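Local coordinates for protein GrgF (Penicillium sp. sh18, PDB 6LZH) that acts as a polyketide transferase in gregatin A biosynthesis, with an alpha/beta-hydrolase fold and a role in joining two polyketide chains by Claisen condensation, at residues L6-V11 / G23-S29; N42-D46 / L65-I71. All coordinates share one frame; numbering follows the deposited sequence.

Interaction 1: residues L6-V11 / G23-S29; sequences LPRSDV and GWLFPAS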
ATOM      1  N   LEU A   6     -15.510 -22.694 -28.009  1.00 38.46           N
ATOM      2  CA  LEU A   6     -16.659 -22.172 -27.282  1.00 33.38           C
ATOM      3  C   LEU A   6     -16.696 -20.639 -27.319  1.00 31.55           C
ATOM      4  O   LEU A   6     -15.667 -19.984 -27.453  1.00 32.99           O
ATOM      5  CB  LEU A   6     -16.648 -22.671 -25.834  1.00 32.60           C
ATOM      6  CG  LEU A   6     -17.071 -24.127 -25.596  1.00 40.70           C
ATOM      7  CD1 LEU A   6     -16.919 -24.511 -24.131  1.00 36.03           C
ATOM      8  CD2 LEU A   6     -18.506 -24.363 -26.053  1.00 41.62           C
ATOM      9  N   PRO A   7     -17.889 -20.064 -27.223  1.00 39.21           N
ATOM     10  CA  PRO A   7     -17.997 -18.606 -27.205  1.00 31.14           C
ATOM     11  C   PRO A   7     -17.614 -18.036 -25.850  1.00 26.40           C
ATOM     12  O   PRO A   7     -17.636 -18.703 -24.817  1.00 34.58           O
ATOM     13  CB  PRO A   7     -19.475 -18.327 -27.520  1.00 36.98           C
ATOM     14  CG  PRO A   7     -20.139 -19.665 -27.684  1.00 44.20           C
ATOM     15  CD  PRO A   7     -19.204 -20.727 -27.187  1.00 41.55           C
ATOM     16  N   ARG A   8     -17.254 -16.772 -25.892  1.00 28.72           N
ATOM     17  CA  ARG A   8     -16.922 -15.990 -24.718  1.00 26.68           C
ATOM     18  C   ARG A   8     -18.200 -15.629 -23.970  1.00 27.59           C
ATOM     19  O   ARG A   8     -19.265 -15.498 -24.575  1.00 24.88           O
ATOM     20  CB  ARG A   8     -16.172 -14.755 -25.205  1.00 26.59           C
ATOM     21  CG  ARG A   8     -15.918 -13.652 -24.247  1.00 25.31           C
ATOM     22  CD  ARG A   8     -15.466 -12.478 -25.092  1.00 27.53           C
ATOM     23  NE  ARG A   8     -16.572 -11.574 -25.372  1.00 27.16           N
ATOM     24  CZ  ARG A   8     -16.478 -10.498 -26.147  1.00 29.28           C
ATOM     25  NH1 ARG A   8     -15.323 -10.192 -26.734  1.00 28.34           N
ATOM     26  NH2 ARG A   8     -17.540  -9.721 -26.328  1.00 27.96           N
ATOM     27  N   SER A   9     -18.097 -15.508 -22.642  1.00 22.53           N
ATOM     28  CA  SER A   9     -19.216 -15.147 -21.778  1.00 22.50           C
ATOM     29  C   SER A   9     -18.910 -13.854 -21.032  1.00 22.21           C
ATOM     30  O   SER A   9     -17.765 -13.596 -20.654  1.00 22.83           O
ATOM     31  CB  SER A   9     -19.517 -16.237 -20.729  1.00 21.54           C
ATOM     32  OG  SER A   9     -20.118 -17.371 -21.305  1.00 27.39           O
ATOM     33  N   ASP A  10     -19.939 -13.037 -20.824  1.00 22.01           N
ATOM     34  CA  ASP A  10     -19.825 -11.915 -19.903  1.00 22.75           C
ATOM     35  C   ASP A  10     -19.969 -12.449 -18.486  1.00 21.13           C
ATOM     36  O   ASP A  10     -20.906 -13.201 -18.193  1.00 20.48           O
ATOM     37  CB  ASP A  10     -20.910 -10.877 -20.167  1.00 23.05           C
ATOM     38  CG  ASP A  10     -20.744 -10.150 -21.482  1.00 26.14           C
ATOM     39  OD1 ASP A  10     -19.722 -10.304 -22.183  1.00 27.19           O
ATOM     40  OD2 ASP A  10     -21.664  -9.392 -21.813  1.00 28.59           O
ATOM     41  N   VAL A  11     -19.054 -12.062 -17.600  1.00 20.46           N
ATOM     42  CA  VAL A  11     -19.070 -12.527 -16.218  1.00 17.19           C
ATOM     43  C   VAL A  11     -18.805 -11.335 -15.303  1.00 19.04           C
ATOM     44  O   VAL A  11     -18.283 -10.296 -15.718  1.00 15.41           O
ATOM     45  CB  VAL A  11     -18.028 -13.649 -15.946  1.00 16.63           C
ATOM     46  CG1 VAL A  11     -18.385 -14.942 -16.666  1.00 23.34           C
ATOM     47  CG2 VAL A  11     -16.600 -13.183 -16.344  1.00 17.11           C
ATOM     48  N   GLY A  23     -16.018  -8.784 -16.692  1.00 16.45           N
ATOM     49  CA  GLY A  23     -15.060  -9.243 -17.657  1.00 19.33           C
ATOM     50  C   GLY A  23     -15.621 -10.339 -18.526  1.00 19.41           C
ATOM     51  O   GLY A  23     -16.840 -10.515 -18.644  1.00 15.36           O
ATOM     52  N   TRP A  24     -14.697 -11.076 -19.117  1.00 16.91           N
ATOM     53  CA  TRP A  24     -14.999 -12.082 -20.115  1.00 19.76           C
ATOM     54  C   TRP A  24     -14.380 -13.393 -19.686  1.00 18.24           C
ATOM     55  O   TRP A  24     -13.229 -13.430 -19.245  1.00 17.90           O
ATOM     56  CB  TRP A  24     -14.445 -11.703 -21.497  1.00 19.63           C
ATOM     57  CG  TRP A  24     -15.175 -10.595 -22.174  1.00 19.88           C
ATOM     58  CD1 TRP A  24     -16.521 -10.345 -22.124  1.00 21.43           C
ATOM     59  CD2 TRP A  24     -14.611  -9.594 -23.026  1.00 17.17           C
ATOM     60  NE1 TRP A  24     -16.820  -9.246 -22.882  1.00 20.27           N
ATOM     61  CE2 TRP A  24     -15.668  -8.763 -23.447  1.00 20.15           C
ATOM     62  CE3 TRP A  24     -13.308  -9.310 -23.464  1.00 18.44           C
ATOM     63  CZ2 TRP A  24     -15.470  -7.671 -24.297  1.00 23.86           C
ATOM     64  CZ3 TRP A  24     -13.113  -8.227 -24.308  1.00 23.81           C
ATOM     65  CH2 TRP A  24     -14.193  -7.419 -24.716  1.00 22.28           C
ATOM     66  N   LEU A  25     -15.145 -14.463 -19.849  1.00 17.85           N
ATOM     67  CA  LEU A  25     -14.693 -15.817 -19.604  1.00 18.33           C
ATOM     68  C   LEU A  25     -14.561 -16.523 -20.947  1.00 21.80           C
ATOM     69  O   LEU A  25     -15.515 -16.536 -21.731  1.00 18.25           O
ATOM     70  CB  LEU A  25     -15.693 -16.540 -18.700  1.00 19.89           C
ATOM     71  CG  LEU A  25     -15.427 -18.005 -18.375  1.00 23.51           C
ATOM     72  CD1 LEU A  25     -14.165 -18.124 -17.566  1.00 24.87           C
ATOM     73  CD2 LEU A  25     -16.623 -18.583 -17.605  1.00 29.65           C
ATOM     74  N   PHE A  26     -13.380 -17.089 -21.221  1.00 18.89           N
ATOM     75  CA  PHE A  26     -13.120 -17.890 -22.422  1.00 19.22           C
ATOM     76  C   PHE A  26     -12.990 -19.352 -22.000  1.00 19.56           C
ATOM     77  O   PHE A  26     -11.887 -19.818 -21.655  1.00 16.40           O
ATOM     78  CB  PHE A  26     -11.858 -17.421 -23.161  1.00 17.81           C
ATOM     79  CG  PHE A  26     -11.919 -15.983 -23.642  1.00 19.05           C
ATOM     80  CD1 PHE A  26     -11.729 -14.927 -22.752  1.00 18.83           C
ATOM     81  CD2 PHE A  26     -12.166 -15.687 -24.984  1.00 18.42           C
ATOM     82  CE1 PHE A  26     -11.789 -13.607 -23.191  1.00 19.72           C
ATOM     83  CE2 PHE A  26     -12.204 -14.369 -25.428  1.00 19.46           C
ATOM     84  CZ  PHE A  26     -12.021 -13.334 -24.533  1.00 19.65           C
ATOM     85  N   PRO A  27     -14.088 -20.113 -21.982  1.00 18.64           N
ATOM     86  CA  PRO A  27     -14.032 -21.476 -21.445  1.00 19.89           C
ATOM     87  C   PRO A  27     -13.328 -22.436 -22.381  1.00 22.61           C
ATOM     88  O   PRO A  27     -13.562 -22.440 -23.593  1.00 24.45           O
ATOM     89  CB  PRO A  27     -15.511 -21.857 -21.282  1.00 21.85           C
ATOM     90  CG  PRO A  27     -16.232 -20.962 -22.215  1.00 20.35           C
ATOM     91  CD  PRO A  27     -15.474 -19.668 -22.209  1.00 18.58           C
ATOM     92  N   ALA A  28     -12.465 -23.263 -21.798  1.00 19.68           N
ATOM     93  CA  ALA A  28     -11.927 -24.410 -22.510  1.00 21.38           C
ATOM     94  C   ALA A  28     -13.022 -25.459 -22.694  1.00 24.36           C
ATOM     95  O   ALA A  28     -14.075 -25.409 -22.056  1.00 22.91           O
ATOM     96  CB  ALA A  28     -10.754 -25.023 -21.753  1.00 21.83           C
ATOM     97  N   SER A  29     -12.750 -26.424 -23.580  1.00 25.33           N
ATOM     98  CA  SER A  29     -13.711 -27.458 -23.948  1.00 28.25           C
ATOM     99  C   SER A  29     -13.872 -28.536 -22.890  1.00 30.74           C
ATOM    100  O   SER A  29     -14.782 -29.364 -23.011  1.00 35.26           O
ATOM    101  CB  SER A  29     -13.296 -28.117 -25.264  1.00 36.81           C
ATOM    102  OG  SER A  29     -13.208 -27.149 -26.292  1.00 41.72           O
TER
HETATM  103  O   HOH W   1     -13.691 -23.960 -25.849  1.00 31.87           O

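Interaction 2: residues N42-D46 / L65-I71; sequences NMPKD and LYDPRGI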
ATOM      1  N   ASN A  42      -3.705   1.584 -17.039  1.00 21.46           N
ATOM      2  CA  ASN A  42      -4.891   2.400 -17.251  1.00 17.15           C
ATOM      3  C   ASN A  42      -5.724   1.909 -18.425  1.00 24.14           C
ATOM      4  O   ASN A  42      -6.475   2.685 -19.017  1.00 20.86           O
ATOM      5  CB  ASN A  42      -4.521   3.879 -17.450  1.00 21.19           C
ATOM      6  CG  ASN A  42      -5.682   4.814 -17.140  1.00 23.13           C
ATOM      7  OD1 ASN A  42      -6.520   4.506 -16.299  1.00 21.74           O
ATOM      8  ND2 ASN A  42      -5.747   5.942 -17.842  1.00 24.79           N
ATOM      9  N   MET A  43      -5.605   0.613 -18.781  1.00 19.82           N
ATOM     10  CA  MET A  43      -6.295   0.080 -19.945  1.00 23.06           C
ATOM     11  C   MET A  43      -7.386  -0.915 -19.537  1.00 21.89           C
ATOM     12  O   MET A  43      -7.246  -1.632 -18.539  1.00 20.36           O
ATOM     13  CB  MET A  43      -5.310  -0.622 -20.889  1.00 19.86           C
ATOM     14  CG  MET A  43      -4.398   0.341 -21.664  1.00 26.44           C
ATOM     15  SD  MET A  43      -5.367   1.549 -22.628  1.00 34.50           S
ATOM     16  CE  MET A  43      -6.026   0.516 -23.946  1.00 34.55           C
ATOM     17  N   PRO A  44      -8.478  -0.977 -20.290  1.00 22.12           N
ATOM     18  CA  PRO A  44      -9.479  -2.026 -20.087  1.00 22.22           C
ATOM     19  C   PRO A  44      -9.011  -3.335 -20.723  1.00 21.56           C
ATOM     20  O   PRO A  44      -7.959  -3.415 -21.350  1.00 18.26           O
ATOM     21  CB  PRO A  44     -10.713  -1.464 -20.798  1.00 25.05           C
ATOM     22  CG  PRO A  44     -10.126  -0.704 -21.954  1.00 26.56           C
ATOM     23  CD  PRO A  44      -8.837  -0.085 -21.412  1.00 25.19           C
ATOM     24  N   LYS A  45      -9.825  -4.371 -20.544  1.00 17.76           N
ATOM     25  CA  LYS A  45      -9.533  -5.704 -21.057  1.00 18.00           C
ATOM     26  C   LYS A  45      -9.607  -5.791 -22.582  1.00 21.20           C
ATOM     27  O   LYS A  45      -9.194  -6.807 -23.157  1.00 20.73           O
ATOM     28  CB  LYS A  45     -10.531  -6.686 -20.456  1.00 20.56           C
ATOM     29  CG  LYS A  45     -11.931  -6.427 -20.991  1.00 19.54           C
ATOM     30  CD  LYS A  45     -12.998  -6.987 -20.091  1.00 17.93           C
ATOM     31  CE  LYS A  45     -14.379  -6.715 -20.673  1.00 22.17           C
ATOM     32  NZ  LYS A  45     -14.679  -5.252 -20.625  1.00 23.90           N
ATOM     33  N   ASP A  46     -10.103  -4.746 -23.246  1.00 21.76           N
ATOM     34  CA  ASP A  46     -10.636  -4.893 -24.602  1.00 24.68           C
ATOM     35  C   ASP A  46      -9.557  -5.067 -25.670  1.00 23.19           C
ATOM     36  O   ASP A  46      -9.813  -5.706 -26.697  1.00 27.00           O
ATOM     37  CB  ASP A  46     -11.518  -3.679 -24.923  1.00 21.65           C
ATOM     38  CG  ASP A  46     -12.848  -3.729 -24.201  1.00 28.35           C
ATOM     39  OD1 ASP A  46     -12.844  -3.702 -22.955  1.00 25.86           O
ATOM     40  OD2 ASP A  46     -13.901  -3.819 -24.875  1.00 31.81           O
ATOM     41  N   LEU A  65     -10.674 -12.642 -18.288  1.00 15.18           N
ATOM     42  CA  LEU A  65     -10.117 -11.346 -18.655  1.00 17.44           C
ATOM     43  C   LEU A  65     -11.076 -10.292 -18.135  1.00 18.72           C
ATOM     44  O   LEU A  65     -12.230 -10.253 -18.565  1.00 23.68           O
ATOM     45  CB  LEU A  65      -9.967 -11.263 -20.182  1.00 17.44           C
ATOM     46  CG  LEU A  65      -9.484  -9.997 -20.849  1.00 21.59           C
ATOM     47  CD1 LEU A  65      -8.222  -9.540 -20.166  1.00 20.79           C
ATOM     48  CD2 LEU A  65      -9.257 -10.242 -22.362  1.00 18.99           C
ATOM     49  N   TYR A  66     -10.627  -9.444 -17.212  1.00 18.64           N
ATOM     50  CA  TYR A  66     -11.575  -8.531 -16.587  1.00 18.03           C
ATOM     51  C   TYR A  66     -11.040  -7.110 -16.488  1.00 17.01           C
ATOM     52  O   TYR A  66      -9.835  -6.867 -16.572  1.00 18.09           O
ATOM     53  CB  TYR A  66     -12.009  -9.046 -15.219  1.00 21.96           C
ATOM     54  CG  TYR A  66     -11.003  -9.053 -14.089  1.00 23.52           C
ATOM     55  CD1 TYR A  66     -10.698  -7.885 -13.392  1.00 21.77           C
ATOM     56  CD2 TYR A  66     -10.432 -10.241 -13.661  1.00 24.87           C
ATOM     57  CE1 TYR A  66      -9.825  -7.893 -12.337  1.00 23.43           C
ATOM     58  CE2 TYR A  66      -9.549 -10.271 -12.584  1.00 28.90           C
ATOM     59  CZ  TYR A  66      -9.251  -9.089 -11.924  1.00 26.55           C
ATOM     60  OH  TYR A  66      -8.381  -9.093 -10.853  1.00 25.80           O
ATOM     61  N   ASP A  67     -11.980  -6.166 -16.350  1.00 16.74           N
ATOM     62  CA  ASP A  67     -11.624  -4.762 -16.201  1.00 18.48           C
ATOM     63  C   ASP A  67     -11.288  -4.509 -14.740  1.00 18.41           C
ATOM     64  O   ASP A  67     -12.096  -4.853 -13.862  1.00 18.65           O
ATOM     65  CB  ASP A  67     -12.768  -3.839 -16.656  1.00 15.50           C
ATOM     66  CG  ASP A  67     -12.923  -3.795 -18.172  1.00 19.94           C
ATOM     67  OD1 ASP A  67     -11.897  -3.766 -18.873  1.00 21.25           O
ATOM     68  OD2 ASP A  67     -14.065  -3.752 -18.670  1.00 17.99           O
ATOM     69  N   PRO A  68     -10.104  -3.989 -14.432  1.00 16.65           N
ATOM     70  CA  PRO A  68      -9.784  -3.659 -13.040  1.00 16.61           C
ATOM     71  C   PRO A  68     -10.732  -2.596 -12.507  1.00 18.75           C
ATOM     72  O   PRO A  68     -11.495  -1.966 -13.242  1.00 18.75           O
ATOM     73  CB  PRO A  68      -8.340  -3.145 -13.112  1.00 18.82           C
ATOM     74  CG  PRO A  68      -7.800  -3.698 -14.403  1.00 21.17           C
ATOM     75  CD  PRO A  68      -8.967  -3.738 -15.338  1.00 17.55           C
ATOM     76  N   ARG A  69     -10.687  -2.415 -11.189  1.00 17.92           N
ATOM     77  CA  ARG A  69     -11.470  -1.383 -10.532  1.00 18.63           C
ATOM     78  C   ARG A  69     -11.352  -0.050 -11.255  1.00 20.00           C
ATOM     79  O   ARG A  69     -10.248   0.393 -11.584  1.00 15.84           O
ATOM     80  CB  ARG A  69     -10.984  -1.221  -9.090  1.00 22.39           C
ATOM     81  CG  ARG A  69     -11.940  -0.428  -8.243  1.00 31.07           C
ATOM     82  CD  ARG A  69     -11.638   1.049  -8.238  1.00 35.81           C
ATOM     83  NE  ARG A  69     -10.468   1.380  -7.439  1.00 29.14           N
ATOM     84  CZ  ARG A  69     -10.007   2.617  -7.310  1.00 33.46           C
ATOM     85  NH1 ARG A  69      -8.933   2.864  -6.562  1.00 33.63           N
ATOM     86  NH2 ARG A  69     -10.620   3.611  -7.948  1.00 28.99           N
ATOM     87  N   GLY A  70     -12.495   0.602 -11.466  1.00 20.33           N
ATOM     88  CA  GLY A  70     -12.497   1.962 -11.983  1.00 20.80           C
ATOM     89  C   GLY A  70     -12.206   2.063 -13.461  1.00 19.39           C
ATOM     90  O   GLY A  70     -11.917   3.150 -13.956  1.00 21.13           O
ATOM     91  N   ILE A  71     -12.259   0.951 -14.183  1.00 17.56           N
ATOM     92  CA  ILE A  71     -11.869   0.890 -15.585  1.00 21.01           C
ATOM     93  C   ILE A  71     -12.967   0.173 -16.357  1.00 19.63           C
ATOM     94  O   ILE A  71     -13.588  -0.752 -15.828  1.00 20.29           O
ATOM     95  CB  ILE A  71     -10.517   0.148 -15.740  1.00 23.11           C
ATOM     96  CG1 ILE A  71      -9.389   0.909 -15.035  1.00 23.83           C
ATOM     97  CG2 ILE A  71     -10.196  -0.122 -17.194  1.00 23.43           C
ATOM     98  CD1 ILE A  71      -8.826   2.065 -15.840  1.00 22.33           C
TER

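Interaction 1: residues L6-V11 / G23-S29
Arg-8 lies along two aromatic rings of the neighbouring strand, Trp-24 and Phe-26. With CG anti to the backbone N (chi1 169°), the chain starts out over Phe-26, and its CB comes within 4.0 Å of Phe-26 CE2. Next, CG makes a CH-pi contact with the face of that ring. Arg-8 CD touches both rings: it is 3.6 Å from Phe-26 CZ and also sits over the five-membered ring of Trp-24. A bend at chi3 (97°) then lays the guanidinium flat on the indole. NE rides over Trp-24 NE1 without bonding to it, both being donors; Arg-8 CZ stands 3.3 Å from Trp-24 CE2, the planes only 7° apart, and Arg-8 NH1 lies 3.5 Å from Trp-24 CZ2. Arginine suits the place because its methylenes cover a ring face and its flat cation can stack.

At the edge of the indole, in its plane, Asp-10 OD1 is 3.2 Å from Trp-24 NE1. On the opposite face of the sheet from Trp-24, Val-11 CG1 meets Leu-25 CB, while CG2 packs on the C=O of Gly-23. Paired backbone bonds join Ser-9 to Leu-25 and Val-11 to Gly-23, making this an antiparallel beta hairpin. Beyond the strands, a water bridges Leu-6 N and Pro-27 O.

Lys-45 makes a second cation-pi contact on the opposite face of Trp-24. With cations over both faces and a carboxylate oxygen at its edge, the indole is probably polarised and fixed in its rotation.

Interaction 2: residues N42-D46 / L65-I71
Lys-45 and Asp-67 meet twice, once through backbone and once through side chain, and with Ile-71 they bury most of the surface here. Asp-67 OD1 takes the backbone N-H of Lys-45 at 2.7 Å, nearly along its C-O axis and almost straight at the hydrogen (166°). The other oxygen, OD2, forms a short salt bridge of 2.5 Å with Lys-45 NZ, which approaches from above the carboxylate plane.

The lysine runs out extended after CG takes the place between the backbone N and the carbonyl carbon (chi1 68°), and only a bend at chi4 (-69°) turns NZ to the carboxylate. The aliphatic part is used as well, Lys-45 CB packing tightly on Leu-65 CG at 3.5 Å. Lys-45 NZ also reaches Asp-46 OD1 in a weak bond of 3.3 Å, completing a salt-bridge network in which the lysine stands between two acids whose OD1 atoms, Asp-46 to Asp-67, are only 4.2 Å apart.

Ile-71, at the end of a type II turn begun by Pro-68, supplies the apolar part. Its CG2 rests 3.5 Å from Pro-44 CA and near the Met-43 carbonyl, while CD1 reaches Asn-42 OD1, an oxygen already bonded to Asn-80. A branched residue suits this place because each branch meets a different part of the loop.

Ala-73 N gives Asp-67 OD2 a further bond. An asparagine in place of Asp-67 would probably leave the Lys-45 ammonium without its main counter-charge and weaken the hold on the loop. In this buried contact the ion pair and backbone N-H groups are likely to keep the carboxylate ionised, while joining the loop between strand 32-38 and helix 49-58 to the chain leaving strand 62-66 of the alpha/beta-hydrolase sheet.

Interactions 1 and 2 have centres about 16 Å apart, yet they meet through strands 20-26 and 62-66, neighbours in the central sheet: Trp-24 N lies 2.7 Å from Leu-65 O in a probable hydrogen bond. The side chains join too, with Lys-45 CE 3.7 Å from Trp-24 CE2 and Asp-46 OD2 3.6 Å from Trp-24 CH2, so one lysine serves both contacts. Interaction 1, a hairpin at the edge of the sheet, is remote from the catalytic residues. Interaction 2 is closer: the Met-43 side chain is about 7 Å from that of Cys-115 and about 9 Å from that of His-269, residues consistent with a Cys-His-Asp triad completed by Asp-240.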